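Local coordinates for protein rRNA adenine N-6-methyltransferase (Saccharopolyspora erythraea, PDB 6NVM) that dimethylates N6 of an adenine in 23S rRNA with S-adenosyl-L-methionine as methyl donor, lowering ribosomal affinity for macrolide, lincosamide and streptogramin B antibiotics, at residues A162-Q167 and M216-R221; T188-E193 and P224-A229; L266-V271 and L288-D293. All coordinates share one frame; numbering follows the deposited sequence. Where two conformers were deposited one is given.

Overall arrangement
Following the chain from the N terminus, the first half of contact 1 (162-167) lies on strand 159-167, and the first half of contact 2 (188-193) follows in the turn leading into edge strand 192-200. Strand 213-220 then returns between strands 159-167 and 192-200 in the mixed seven-stranded sheet and closes contact 1 at 216-221. A few residues later 224-229 closes contact 2, so the two contacts cross along the chain. They also touch, R221 NE lying 2.8 Å from W189 O. Contact 3 comes afterwards in series and joins helices 259-269 and 282-292. Contact 2 bridges the sheet and this helical part: L226 packs on F289, while contacts 1 and 3 do not touch.

Contact 1 of 3, residues A162-Q167 and M216-R221; sequences ATMVTQ and MRLRRR
A162 and M164 pair with L218 and M216 where strands 159-167 and 213-220 run antiparallel in the central sheet of the Rossmann-like class I methyltransferase fold. Each pair is doubly hydrogen-bonded. L218 N reaches A162 O at 2.8 Å, and A162 N returns a bond to L218 O; M164 and M216 exchange a second reciprocal pair. Between them T163 and R217 form a non-hydrogen-bonded pair; R217 CA also offers a CA-H...O contact to A162 O.

Side chains of A162, M164, M216 and L218 share one face of the sheet. There A162 CB lies 4.2 Å from L218 CB, and M164 CB 4.3 Å from M216 CG. M216 puts CG between its backbone N and carbonyl carbon (chi1 63°), and its side chain crosses that of T166 at about a right angle, bringing SD near OG1 and CG2. Helices 146-155 and 168-175 cover this face, I149 touching M164 and F170 touching M216. The M164 side chain is about 8 Å from that of A140, predicted to bind S-adenosyl-L-methionine. On the other face T163 and R217 lie alongside each other, with helix 56-65 against T163; the guanidinium leads away to T65 O and a salt bridge with E195. T166 OG1, 4.1 Å from M216 SD, is itself turned to donate to Q167 O at 3.0 Å.

Contact 2 of 3, residues T188-E193 and P224-A229; sequences TWPLFE and PLLEGA
P190 and L225 make the polar link between the turn entering strand 192-200 and the linker leading into helix 228-243. L225 N donates to P190 O at 2.8 Å, nearly straight at 165°, in the carbonyl plane and on a lone pair. P224 CA adds a CA-H...O contact to the same oxygen. The accepting turn is held from within, since L191 N and F192 N both donate to T188 O.

The remaining contacts are apolar. L191 CD2 approaches CB of the P224 ring at 3.6 Å, the leucine crossing the proline at a slant. L225 CG stands anti to its own carbonyl carbon (chi1 -52°), which lays the leucine against P190: its CB is 3.9 Å from P190 CA, and its CD1 extends to the indole of W189, CD1 to CD1 at 4.3 Å. On the far end of the proline ring, P190 CG meets L226 CD1, also at 4.3 Å. Outside these segments, P190 and L226 both pack on L231 and Y234 of helix 228-243. W189 and L225 touch L286, and L226 touches F289, of helix 282-292, so the contact joins the sheet's edge strand to the C-terminal helices.

Because P190 has no backbone N-H to give, it takes part in backbone hydrogen bonding through its carbonyl oxygen. One directional bond thus fixes the linker against the turn, and aliphatic groups of P190, P224, L191, L225 and L226 pack beside it.

Contact 3 of 3, residues L266-V271 and L288-D293; sequences LDHAGV and LFERLD
H268 NE2 donates to E290 OE1 at 2.9 Å, almost straight at 171°, in a histidine-carboxylate hydrogen bond on the exposed side of the contact between helices 259-269 and 282-292. The oxygen lies at the edge of the imidazole, in its plane, but the N-H reaches it from above the carboxylate plane, the two planes being turned 53° apart. An extended E290 chain carries the carboxylate to the ring, the two side chains meeting at about a right angle. The pairing would favour a protonated imidazole to some degree. CD2 of the same ring lies 3.9 Å from R291 CB, the two side chains slanting across each other.

Toward the buried side the packing is aliphatic. A269 CB sits 3.6 Å from L288 N and touches L288 CB. With CG anti to the backbone N (chi1 -172°), the L288 side chain is carried alongside L266, its CD1 3.8 Å from L266 CD2. Helix 259-269 ends in a Schellman motif: G270 has positive phi, V271 N bonds to L266 O and G270 N to D267 O.

R287 donates to H268 O and A269 O, while L253 of helix 249-254 and M237 of helix 228-243 pack on L288.

Contact 1 of 3, residues A162-Q167 and M216-R221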
# COMPACT_ATOMS: atom_id res chain seq x y z
N ALA A 162 5.36 1.86 -3.52
CA ALA A 162 5.65 0.74 -2.64
C ALA A 162 5.05 -0.50 -3.28
O ALA A 162 3.84 -0.55 -3.52
CB ALA A 162 5.08 0.96 -1.24
N THR A 163 5.89 -1.48 -3.59
CA THR A 163 5.48 -2.71 -4.23
C THR A 163 5.70 -3.84 -3.23
O THR A 163 6.82 -4.02 -2.74
CB THR A 163 6.28 -2.94 -5.52
OG1 THR A 163 6.08 -1.83 -6.40
CG2 THR A 163 5.84 -4.22 -6.22
N MET A 164 4.64 -4.58 -2.94
CA MET A 164 4.67 -5.54 -1.84
C MET A 164 4.04 -6.85 -2.27
O MET A 164 3.01 -6.87 -2.96
CB MET A 164 3.92 -4.99 -0.62
CG MET A 164 4.64 -3.85 0.06
SD MET A 164 3.58 -3.00 1.24
CE MET A 164 2.51 -2.08 0.14
N VAL A 165 4.66 -7.95 -1.84
CA VAL A 165 4.07 -9.28 -1.92
C VAL A 165 3.46 -9.55 -0.55
O VAL A 165 4.18 -9.56 0.46
CB VAL A 165 5.12 -10.34 -2.29
CG1 VAL A 165 4.48 -11.73 -2.33
CG2 VAL A 165 5.77 -10.00 -3.61
N THR A 166 2.15 -9.75 -0.52
CA THR A 166 1.41 -9.99 0.72
C THR A 166 0.53 -11.22 0.55
O THR A 166 0.44 -11.80 -0.53
CB THR A 166 0.55 -8.77 1.10
OG1 THR A 166 -0.55 -8.66 0.18
CG2 THR A 166 1.37 -7.49 1.05
N GLN A 167 -0.14 -11.61 1.63
CA GLN A 167 -1.19 -12.60 1.50
C GLN A 167 -2.27 -12.07 0.56
O GLN A 167 -2.50 -10.87 0.46
CB GLN A 167 -1.79 -12.95 2.86
CG GLN A 167 -0.87 -13.79 3.73
CD GLN A 167 -1.57 -14.34 4.96
OE1 GLN A 167 -2.69 -13.95 5.28
NE2 GLN A 167 -0.92 -15.27 5.64
N MET A 216 0.75 -6.17 -4.64
CA MET A 216 -0.01 -4.93 -4.58
C MET A 216 0.96 -3.76 -4.57
O MET A 216 2.12 -3.90 -4.18
CB MET A 216 -0.92 -4.88 -3.34
CG MET A 216 -0.19 -4.90 -2.01
SD MET A 216 -1.30 -4.71 -0.59
CE MET A 216 -1.92 -3.06 -0.86
N ARG A 217 0.47 -2.60 -5.01
CA ARG A 217 1.31 -1.42 -5.14
C ARG A 217 0.57 -0.20 -4.61
O ARG A 217 -0.62 -0.02 -4.87
CB ARG A 217 1.72 -1.20 -6.60
CG ARG A 217 2.56 0.05 -6.85
CD ARG A 217 3.05 0.08 -8.30
NE ARG A 217 1.94 -0.04 -9.25
CZ ARG A 217 2.08 -0.27 -10.55
NH1 ARG A 217 3.29 -0.42 -11.08
NH2 ARG A 217 1.01 -0.37 -11.32
N LEU A 218 1.29 0.62 -3.84
CA LEU A 218 0.87 1.97 -3.50
C LEU A 218 1.65 2.96 -4.35
O LEU A 218 2.85 2.80 -4.55
CB LEU A 218 1.12 2.28 -2.02
CG LEU A 218 0.62 1.30 -0.97
CD1 LEU A 218 0.91 1.84 0.43
CD2 LEU A 218 -0.86 1.05 -1.15
N ARG A 219 0.96 3.98 -4.86
CA ARG A 219 1.61 5.09 -5.55
C ARG A 219 1.21 6.37 -4.84
O ARG A 219 0.02 6.67 -4.74
CB ARG A 219 1.23 5.15 -7.03
CG ARG A 219 1.33 3.82 -7.77
CD ARG A 219 1.03 3.96 -9.26
NE ARG A 219 2.10 4.67 -9.95
CZ ARG A 219 2.10 5.97 -10.21
NH1 ARG A 219 1.06 6.74 -9.87
NH2 ARG A 219 3.14 6.52 -10.83
N ARG A 220 2.20 7.12 -4.36
CA ARG A 220 1.92 8.44 -3.80
C ARG A 220 1.63 9.41 -4.94
O ARG A 220 2.47 9.60 -5.83
CB ARG A 220 3.09 8.93 -2.96
CG ARG A 220 2.75 10.15 -2.10
CD ARG A 220 3.90 10.55 -1.22
NE ARG A 220 4.96 11.18 -2.00
CZ ARG A 220 4.92 12.43 -2.45
NH1 ARG A 220 3.87 13.20 -2.21
NH2 ARG A 220 5.94 12.92 -3.14
N ARG A 221 0.44 10.02 -4.93
CA ARG A 221 0.04 10.89 -6.02
C ARG A 221 0.93 12.12 -6.08
O ARG A 221 1.22 12.75 -5.06
CB ARG A 221 -1.42 11.33 -5.84
CG ARG A 221 -2.43 10.20 -5.72
CD ARG A 221 -3.84 10.74 -5.52
NE ARG A 221 -4.81 9.68 -5.25
CZ ARG A 221 -5.43 8.97 -6.18
NH1 ARG A 221 -5.21 9.20 -7.47
NH2 ARG A 221 -6.29 8.03 -5.82

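Contact 2 of 3, residues T188-E193 and P224-A229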
# COMPACT_ATOMS: atom_id res chain seq x y z
N THR A 188 -6.82 7.35 2.93
CA THR A 188 -5.59 7.78 2.27
C THR A 188 -5.73 7.94 0.76
O THR A 188 -4.78 8.39 0.11
CB THR A 188 -4.45 6.78 2.56
OG1 THR A 188 -4.78 5.50 2.04
CG2 THR A 188 -4.19 6.68 4.05
N TRP A 189 -6.88 7.59 0.20
CA TRP A 189 -7.09 7.69 -1.24
C TRP A 189 -6.77 9.07 -1.81
O TRP A 189 -6.28 9.14 -2.94
CB TRP A 189 -8.54 7.31 -1.57
CG TRP A 189 -8.78 7.05 -3.01
CD1 TRP A 189 -9.35 7.89 -3.92
CD2 TRP A 189 -8.47 5.85 -3.72
NE1 TRP A 189 -9.40 7.29 -5.16
CE2 TRP A 189 -8.87 6.03 -5.06
CE3 TRP A 189 -7.89 4.63 -3.36
CZ2 TRP A 189 -8.72 5.05 -6.03
CZ3 TRP A 189 -7.73 3.65 -4.33
CH2 TRP A 189 -8.15 3.87 -5.65
N PRO A 190 -7.04 10.18 -1.12
CA PRO A 190 -6.64 11.48 -1.67
C PRO A 190 -5.14 11.64 -1.81
O PRO A 190 -4.70 12.50 -2.59
CB PRO A 190 -7.22 12.49 -0.67
CG PRO A 190 -8.34 11.76 -0.01
CD PRO A 190 -7.87 10.34 0.09
N LEU A 191 -4.34 10.84 -1.11
CA LEU A 191 -2.88 10.92 -1.18
C LEU A 191 -2.24 9.76 -1.93
O LEU A 191 -1.18 9.94 -2.52
CB LEU A 191 -2.27 10.98 0.22
CG LEU A 191 -2.70 12.12 1.15
CD1 LEU A 191 -1.92 12.05 2.47
CD2 LEU A 191 -2.50 13.46 0.48
N PHE A 192 -2.87 8.58 -1.92
CA PHE A 192 -2.29 7.36 -2.47
C PHE A 192 -3.27 6.62 -3.36
O PHE A 192 -4.45 6.49 -3.03
CB PHE A 192 -1.86 6.40 -1.35
CG PHE A 192 -0.55 6.75 -0.73
CD1 PHE A 192 -0.47 7.64 0.32
CD2 PHE A 192 0.62 6.17 -1.21
CE1 PHE A 192 0.74 7.96 0.89
CE2 PHE A 192 1.83 6.48 -0.64
CZ PHE A 192 1.89 7.38 0.41
N GLU A 193 -2.76 6.12 -4.48
CA GLU A 193 -3.44 5.09 -5.25
C GLU A 193 -3.08 3.72 -4.67
O GLU A 193 -1.94 3.49 -4.26
CB GLU A 193 -3.06 5.16 -6.73
CG GLU A 193 -3.23 6.55 -7.36
CD GLU A 193 -2.63 6.65 -8.76
OE1 GLU A 193 -1.92 5.71 -9.19
OE2 GLU A 193 -2.87 7.67 -9.44
N PRO A 224 -1.89 15.72 -4.60
CA PRO A 224 -2.97 15.17 -3.77
C PRO A 224 -4.34 15.66 -4.24
O PRO A 224 -4.49 16.78 -4.72
CB PRO A 224 -2.65 15.71 -2.38
CG PRO A 224 -1.18 15.95 -2.40
CD PRO A 224 -0.90 16.43 -3.79
N LEU A 225 -5.34 14.79 -4.09
CA LEU A 225 -6.70 15.14 -4.50
C LEU A 225 -7.35 16.12 -3.54
O LEU A 225 -8.31 16.80 -3.93
CB LEU A 225 -7.57 13.88 -4.61
CG LEU A 225 -7.05 12.71 -5.45
CD1 LEU A 225 -8.14 11.66 -5.60
CD2 LEU A 225 -6.56 13.17 -6.80
N LEU A 226 -6.88 16.19 -2.30
CA LEU A 226 -7.30 17.19 -1.33
C LEU A 226 -6.09 17.55 -0.49
O LEU A 226 -5.16 16.76 -0.33
CB LEU A 226 -8.43 16.68 -0.43
CG LEU A 226 -9.73 16.23 -1.09
CD1 LEU A 226 -10.58 15.46 -0.09
CD2 LEU A 226 -10.49 17.42 -1.63
N GLU A 227 -6.13 18.76 0.08
CA GLU A 227 -5.03 19.24 0.91
C GLU A 227 -5.58 20.09 2.05
O GLU A 227 -6.72 20.55 2.02
CB GLU A 227 -4.03 20.06 0.09
CG GLU A 227 -4.63 21.33 -0.51
CD GLU A 227 -3.60 22.18 -1.24
OE1 GLU A 227 -2.39 21.91 -1.10
OE2 GLU A 227 -4.01 23.11 -1.96
N GLY A 228 -4.73 20.29 3.06
CA GLY A 228 -5.04 21.24 4.11
C GLY A 228 -6.30 20.89 4.88
O GLY A 228 -6.55 19.73 5.22
N ALA A 229 -7.10 21.92 5.16
CA ALA A 229 -8.29 21.74 5.99
C ALA A 229 -9.36 20.94 5.26
O ALA A 229 -10.11 20.20 5.90
CB ALA A 229 -8.84 23.10 6.41

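Contact 3 of 3, residues L266-V271 and L288-D293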
# COMPACT_ATOMS: atom_id res chain seq x y z
N LEU A 266 -25.58 12.20 -1.14
CA LEU A 266 -25.76 10.80 -1.49
C LEU A 266 -26.12 10.64 -2.96
O LEU A 266 -25.52 9.83 -3.68
CB LEU A 266 -26.82 10.17 -0.59
CG LEU A 266 -26.43 10.02 0.88
CD1 LEU A 266 -27.65 9.67 1.73
CD2 LEU A 266 -25.35 8.95 1.05
N ASP A 267 -27.11 11.41 -3.42
CA ASP A 267 -27.52 11.31 -4.82
C ASP A 267 -26.38 11.69 -5.76
O ASP A 267 -26.17 11.04 -6.79
CB ASP A 267 -28.75 12.18 -5.07
CG ASP A 267 -30.04 11.58 -4.51
OD1 ASP A 267 -30.01 10.45 -3.96
OD2 ASP A 267 -31.10 12.23 -4.62
N HIS A 268 -25.65 12.76 -5.43
CA HIS A 268 -24.52 13.17 -6.26
C HIS A 268 -23.48 12.05 -6.37
O HIS A 268 -22.93 11.81 -7.45
CB HIS A 268 -23.89 14.44 -5.67
CG HIS A 268 -22.69 14.93 -6.42
ND1 HIS A 268 -22.75 15.28 -7.76
CD2 HIS A 268 -21.41 15.13 -6.03
CE1 HIS A 268 -21.55 15.67 -8.16
NE2 HIS A 268 -20.72 15.59 -7.13
N ALA A 269 -23.22 11.36 -5.26
CA ALA A 269 -22.25 10.28 -5.24
C ALA A 269 -22.79 8.98 -5.82
O ALA A 269 -22.01 8.05 -6.06
CB ALA A 269 -21.77 10.03 -3.81
N GLY A 270 -24.10 8.88 -6.05
CA GLY A 270 -24.67 7.63 -6.49
C GLY A 270 -24.71 6.58 -5.40
O GLY A 270 -24.59 5.38 -5.70
N VAL A 271 -24.87 6.99 -4.15
CA VAL A 271 -24.83 6.10 -2.99
C VAL A 271 -26.20 6.08 -2.34
O VAL A 271 -26.84 7.13 -2.19
CB VAL A 271 -23.75 6.57 -1.99
CG1 VAL A 271 -23.80 5.76 -0.71
CG2 VAL A 271 -22.36 6.47 -2.64
N LEU A 288 -19.19 12.28 -2.63
CA LEU A 288 -19.98 12.55 -1.44
C LEU A 288 -19.43 13.75 -0.69
O LEU A 288 -20.18 14.65 -0.29
CB LEU A 288 -19.99 11.31 -0.54
CG LEU A 288 -20.92 11.29 0.68
CD1 LEU A 288 -22.38 11.20 0.23
CD2 LEU A 288 -20.56 10.12 1.60
N PHE A 289 -18.11 13.79 -0.49
CA PHE A 289 -17.50 14.90 0.24
C PHE A 289 -17.62 16.20 -0.54
O PHE A 289 -17.90 17.25 0.04
CB PHE A 289 -16.03 14.60 0.54
CG PHE A 289 -15.32 15.75 1.19
CD1 PHE A 289 -15.59 16.09 2.50
CD2 PHE A 289 -14.39 16.50 0.48
CE1 PHE A 289 -14.95 17.16 3.10
CE2 PHE A 289 -13.75 17.57 1.08
CZ PHE A 289 -14.03 17.90 2.39
N GLU A 290 -17.41 16.13 -1.85
CA GLU A 290 -17.52 17.31 -2.70
C GLU A 290 -18.84 18.04 -2.46
O GLU A 290 -18.86 19.25 -2.24
CB GLU A 290 -17.39 16.89 -4.16
CG GLU A 290 -17.51 18.01 -5.18
CD GLU A 290 -17.37 17.50 -6.60
OE1 GLU A 290 -17.95 16.43 -6.92
OE2 GLU A 290 -16.67 18.16 -7.40
N ARG A 291 -19.95 17.30 -2.50
CA ARG A 291 -21.25 17.94 -2.32
C ARG A 291 -21.48 18.34 -0.87
O ARG A 291 -22.06 19.40 -0.60
CB ARG A 291 -22.37 17.01 -2.81
CG ARG A 291 -23.77 17.62 -2.71
CD ARG A 291 -23.88 18.94 -3.48
NE ARG A 291 -25.21 19.53 -3.36
CZ ARG A 291 -25.61 20.27 -2.33
NH1 ARG A 291 -24.79 20.53 -1.32
NH2 ARG A 291 -26.85 20.76 -2.31
N LEU A 292 -21.04 17.51 0.08
CA LEU A 292 -21.23 17.86 1.48
C LEU A 292 -20.44 19.10 1.86
O LEU A 292 -20.89 19.88 2.71
CB LEU A 292 -20.83 16.70 2.38
CG LEU A 292 -21.82 15.54 2.45
CD1 LEU A 292 -21.24 14.46 3.32
CD2 LEU A 292 -23.17 15.98 2.98
N ASP A 293 -19.28 19.30 1.25
CA ASP A 293 -18.38 20.37 1.66
C ASP A 293 -18.74 21.72 1.05
O ASP A 293 -18.00 22.69 1.26
CB ASP A 293 -16.94 20.01 1.29
CG ASP A 293 -15.92 20.74 2.14
OD1 ASP A 293 -16.13 20.82 3.37
OD2 ASP A 293 -14.91 21.20 1.58